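Local coordinates for protein L-amino acid deaminase (Proteus vulgaris, PDB 5I39) that is a membrane-bound flavoprotein that binds flavin-adenine dinucleotide and probably catalyses the oxidative deamination of L-amino acids, at residues K152-R164 against D171-S183. Sequence-based numbering, arbitrary orientation. Where two conformers were deposited one is given.
Sequences KTRIIEGAELNQR and DWKIAGFEEDSGS
Strands 153-156 and 175-178 form an antiparallel ladder at the margin of the large mixed sheet in this FAD-dependent oxidoreductase; strand 117-123 pairs with the far side of 175-178. Arg154 and Phe177 are a hydrogen-bonded pair (Phe177 N to Arg154 O 2.8 Å), as are Ile156 and Ala175, and Glu179 N extends the ladder to Lys152 O. On the face of Arg154 and Phe177, helix 158-164 folds back over the sheet. Phe177 points its ring there, CG anti to the backbone N (chi1 -176°). The Arg154 guanidinium runs alongside, nearly perpendicular to the ring (83°), with NH2 at the ring edge, 3.7 Å from Phe177 CE2. Its NH1 and NH2 grip Glu160 end-on, one to each carboxylate oxygen, both on the syn side. Arg154 NH2 also makes a nearly straight 3.0 Å salt bridge to Glu179 OE1, reaching that oxygen from above the carboxylate plane. Arg164, coming from the helix, sets one face of its guanidinium against the ring, with CZ 3.7 Å from Phe177 CE1, while its NH2 binds Gln119 O. Further along, Leu161 CD1 packs on Ala175 CB at 3.7 Å. On the opposite face, Ile155 CG2 meets Ile174 CG1 at 3.6 Å, and both side chains pack against helix 128-143. With NE held by water 2, which also bonds Glu179 OE1 and Lys152 O, and NH1 and NH2 held by carboxylates, the Arg154 guanidinium has little freedom to turn; its positive charge would probably ease the closeness of the two glutamates and tie strand, helix and turn together.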
# COMPACT_ATOMS: atom_id res chain seq x y z
N LYS A 152 -16.96 -5.74 -9.48
CA LYS A 152 -17.43 -4.58 -10.27
C LYS A 152 -16.51 -4.19 -11.42
O LYS A 152 -16.49 -3.03 -11.85
CB LYS A 152 -17.69 -3.39 -9.33
CG LYS A 152 -18.76 -3.71 -8.28
CD LYS A 152 -19.58 -2.51 -7.85
CE LYS A 152 -20.86 -2.94 -7.12
NZ LYS A 152 -22.08 -2.89 -7.98
N THR A 153 -15.80 -5.17 -11.97
CA THR A 153 -14.88 -4.95 -13.08
C THR A 153 -15.48 -5.51 -14.36
O THR A 153 -15.95 -6.65 -14.38
CB THR A 153 -13.53 -5.59 -12.78
OG1 THR A 153 -13.04 -5.02 -11.57
CG2 THR A 153 -12.53 -5.34 -13.89
N ARG A 154 -15.43 -4.72 -15.43
CA ARG A 154 -16.08 -5.10 -16.68
C ARG A 154 -15.52 -4.29 -17.83
O ARG A 154 -14.95 -3.21 -17.64
CB ARG A 154 -17.59 -4.90 -16.56
CG ARG A 154 -18.02 -3.49 -16.20
CD ARG A 154 -19.50 -3.42 -15.83
NE ARG A 154 -19.77 -2.11 -15.25
CZ ARG A 154 -19.99 -0.99 -15.94
NH1 ARG A 154 -20.06 -0.99 -17.27
NH2 ARG A 154 -20.17 0.15 -15.29
N ILE A 155 -15.70 -4.81 -19.04
CA ILE A 155 -15.23 -4.16 -20.26
C ILE A 155 -16.26 -3.13 -20.71
O ILE A 155 -17.46 -3.43 -20.77
CB ILE A 155 -15.01 -5.20 -21.38
CG1 ILE A 155 -13.94 -6.24 -20.98
CG2 ILE A 155 -14.64 -4.53 -22.71
CD1 ILE A 155 -12.52 -5.71 -20.85
N ILE A 156 -15.79 -1.92 -21.04
CA ILE A 156 -16.66 -0.85 -21.51
C ILE A 156 -16.23 -0.28 -22.86
O ILE A 156 -15.06 -0.33 -23.24
CB ILE A 156 -16.79 0.29 -20.47
CG1 ILE A 156 -15.45 1.00 -20.21
CG2 ILE A 156 -17.41 -0.26 -19.19
CD1 ILE A 156 -15.58 2.26 -19.38
N GLU A 157 -17.24 0.23 -23.56
CA GLU A 157 -17.11 0.86 -24.87
C GLU A 157 -18.14 1.98 -24.95
O GLU A 157 -19.01 2.09 -24.09
CB GLU A 157 -17.44 -0.14 -25.99
CG GLU A 157 -16.55 -1.36 -26.09
CD GLU A 157 -17.15 -2.42 -26.99
OE1 GLU A 157 -18.28 -2.89 -26.70
OE2 GLU A 157 -16.51 -2.80 -27.99
N GLY A 158 -18.06 2.78 -26.01
CA GLY A 158 -19.10 3.77 -26.29
C GLY A 158 -19.23 4.86 -25.24
O GLY A 158 -18.24 5.28 -24.65
N ALA A 159 -20.47 5.30 -25.01
CA ALA A 159 -20.75 6.47 -24.18
C ALA A 159 -20.10 6.43 -22.80
O ALA A 159 -19.51 7.41 -22.36
CB ALA A 159 -22.25 6.68 -24.04
N GLU A 160 -20.19 5.28 -22.12
CA GLU A 160 -19.63 5.17 -20.78
C GLU A 160 -18.11 5.37 -20.79
O GLU A 160 -17.56 6.07 -19.93
CB GLU A 160 -19.97 3.82 -20.14
CG GLU A 160 -19.66 3.78 -18.66
CD GLU A 160 -20.12 2.50 -17.98
OE1 GLU A 160 -20.34 1.47 -18.66
OE2 GLU A 160 -20.23 2.52 -16.74
N LEU A 161 -17.44 4.77 -21.77
CA LEU A 161 -16.00 4.97 -21.93
C LEU A 161 -15.66 6.41 -22.28
O LEU A 161 -14.73 7.00 -21.71
CB LEU A 161 -15.44 4.02 -22.99
CG LEU A 161 -13.94 4.13 -23.28
CD1 LEU A 161 -13.11 3.87 -22.04
CD2 LEU A 161 -13.56 3.17 -24.39
N ASN A 162 -16.40 6.97 -23.23
CA ASN A 162 -16.16 8.35 -23.67
C ASN A 162 -16.27 9.35 -22.53
O ASN A 162 -15.50 10.32 -22.47
CB ASN A 162 -17.14 8.73 -24.78
CG ASN A 162 -16.95 7.89 -26.04
OD1 ASN A 162 -15.89 7.33 -26.27
ND2 ASN A 162 -18.00 7.80 -26.85
N GLN A 163 -17.20 9.12 -21.61
CA GLN A 163 -17.37 9.99 -20.44
C GLN A 163 -16.15 9.91 -19.52
O GLN A 163 -15.69 10.95 -19.03
CB GLN A 163 -18.67 9.66 -19.70
CG GLN A 163 -18.94 10.46 -18.43
CD GLN A 163 -18.95 11.97 -18.63
OE1 GLN A 163 -19.34 12.46 -19.69
NE2 GLN A 163 -18.52 12.71 -17.61
N ARG A 164 -15.63 8.71 -19.30
CA ARG A 164 -14.44 8.52 -18.46
C ARG A 164 -13.17 9.11 -19.08
O ARG A 164 -12.25 9.49 -18.37
CB ARG A 164 -14.18 7.04 -18.16
CG ARG A 164 -15.29 6.28 -17.45
CD ARG A 164 -15.64 6.80 -16.07
NE ARG A 164 -14.56 6.65 -15.09
CZ ARG A 164 -14.71 6.69 -13.77
NH1 ARG A 164 -15.90 6.85 -13.21
NH2 ARG A 164 -13.65 6.54 -12.98
N ASP A 171 -8.91 8.56 -30.02
CA ASP A 171 -10.24 7.94 -30.03
C ASP A 171 -10.14 6.52 -29.47
O ASP A 171 -10.16 5.54 -30.22
CB ASP A 171 -10.82 7.97 -31.45
CG ASP A 171 -12.32 7.68 -31.49
OD1 ASP A 171 -13.01 7.82 -30.45
OD2 ASP A 171 -12.81 7.33 -32.58
N TRP A 172 -10.04 6.42 -28.15
CA TRP A 172 -9.94 5.13 -27.47
C TRP A 172 -11.29 4.43 -27.59
O TRP A 172 -12.33 5.05 -27.41
CB TRP A 172 -9.56 5.30 -25.99
CG TRP A 172 -8.30 6.10 -25.77
CD1 TRP A 172 -8.21 7.36 -25.28
CD2 TRP A 172 -6.96 5.68 -26.06
NE1 TRP A 172 -6.90 7.76 -25.24
CE2 TRP A 172 -6.11 6.75 -25.71
CE3 TRP A 172 -6.40 4.51 -26.59
CZ2 TRP A 172 -4.72 6.68 -25.86
CZ3 TRP A 172 -5.02 4.44 -26.73
CH2 TRP A 172 -4.19 5.52 -26.37
N LYS A 173 -11.25 3.14 -27.91
CA LYS A 173 -12.45 2.37 -28.27
C LYS A 173 -12.94 1.37 -27.22
O LYS A 173 -14.12 1.04 -27.20
CB LYS A 173 -12.21 1.61 -29.58
CG LYS A 173 -11.98 2.51 -30.79
CD LYS A 173 -13.25 3.25 -31.19
CE LYS A 173 -13.08 3.97 -32.51
NZ LYS A 173 -14.34 4.62 -32.97
N ILE A 174 -12.05 0.89 -26.36
CA ILE A 174 -12.40 -0.18 -25.44
C ILE A 174 -11.48 -0.13 -24.22
O ILE A 174 -10.32 0.25 -24.34
CB ILE A 174 -12.34 -1.56 -26.16
CG1 ILE A 174 -13.01 -2.65 -25.32
CG2 ILE A 174 -10.91 -1.95 -26.53
CD1 ILE A 174 -13.41 -3.86 -26.13
N ALA A 175 -12.00 -0.52 -23.06
CA ALA A 175 -11.20 -0.53 -21.84
C ALA A 175 -11.78 -1.46 -20.81
O ALA A 175 -12.97 -1.75 -20.80
CB ALA A 175 -11.11 0.87 -21.26
N GLY A 176 -10.91 -1.91 -19.91
CA GLY A 176 -11.33 -2.58 -18.69
C GLY A 176 -11.60 -1.54 -17.62
O GLY A 176 -10.75 -0.72 -17.32
N PHE A 177 -12.80 -1.60 -17.05
CA PHE A 177 -13.27 -0.63 -16.06
C PHE A 177 -13.45 -1.31 -14.72
O PHE A 177 -14.37 -2.10 -14.54
CB PHE A 177 -14.60 -0.03 -16.54
CG PHE A 177 -15.17 1.07 -15.66
CD1 PHE A 177 -14.37 2.01 -15.01
CD2 PHE A 177 -16.55 1.19 -15.54
CE1 PHE A 177 -14.94 3.03 -14.25
CE2 PHE A 177 -17.12 2.21 -14.79
CZ PHE A 177 -16.31 3.13 -14.14
N GLU A 178 -12.55 -1.02 -13.78
CA GLU A 178 -12.71 -1.46 -12.41
C GLU A 178 -13.49 -0.35 -11.74
O GLU A 178 -12.91 0.63 -11.25
CB GLU A 178 -11.36 -1.71 -11.75
CG GLU A 178 -11.46 -2.18 -10.30
CD GLU A 178 -10.16 -2.71 -9.73
OE1 GLU A 178 -9.28 -3.15 -10.49
OE2 GLU A 178 -10.05 -2.72 -8.48
N GLU A 179 -14.82 -0.48 -11.76
CA GLU A 179 -15.69 0.64 -11.38
C GLU A 179 -15.49 1.08 -9.94
O GLU A 179 -15.64 2.26 -9.62
CB GLU A 179 -17.16 0.30 -11.64
CG GLU A 179 -18.09 1.48 -11.33
CD GLU A 179 -19.46 1.41 -11.97
OE1 GLU A 179 -19.91 0.32 -12.33
OE2 GLU A 179 -20.11 2.47 -12.09
N ASP A 180 -15.16 0.13 -9.07
CA ASP A 180 -14.97 0.42 -7.65
C ASP A 180 -13.51 0.52 -7.24
O ASP A 180 -13.19 0.35 -6.06
CB ASP A 180 -15.70 -0.63 -6.81
CG ASP A 180 -15.05 -1.99 -6.88
OD1 ASP A 180 -14.37 -2.29 -7.89
OD2 ASP A 180 -15.22 -2.76 -5.91
N SER A 181 -12.60 0.81 -8.17
CA SER A 181 -11.21 1.00 -7.79
C SER A 181 -11.12 2.12 -6.76
O SER A 181 -11.88 3.09 -6.80
CB SER A 181 -10.34 1.37 -8.99
OG SER A 181 -10.65 2.67 -9.46
N GLY A 182 -10.19 1.95 -5.83
CA GLY A 182 -9.95 2.94 -4.79
C GLY A 182 -8.85 3.91 -5.13
O GLY A 182 -7.97 3.63 -5.94
N SER A 183 -8.91 5.06 -4.47
CA SER A 183 -7.89 6.09 -4.53
C SER A 183 -7.56 6.52 -3.11
O SER A 183 -8.46 6.69 -2.30
CB SER A 183 -8.43 7.28 -5.31
OG SER A 183 -7.55 8.39 -5.28
O HOH W 1 -14.16 -4.94 -8.96
O HOH W 2 -19.23 -2.35 -12.48
O HOH W 3 -10.49 -5.63 -11.02
O HOH W 4 -14.79 -0.97 -29.19
O HOH W 5 -16.10 2.74 -27.99
O HOH W 6 -15.05 5.35 -28.09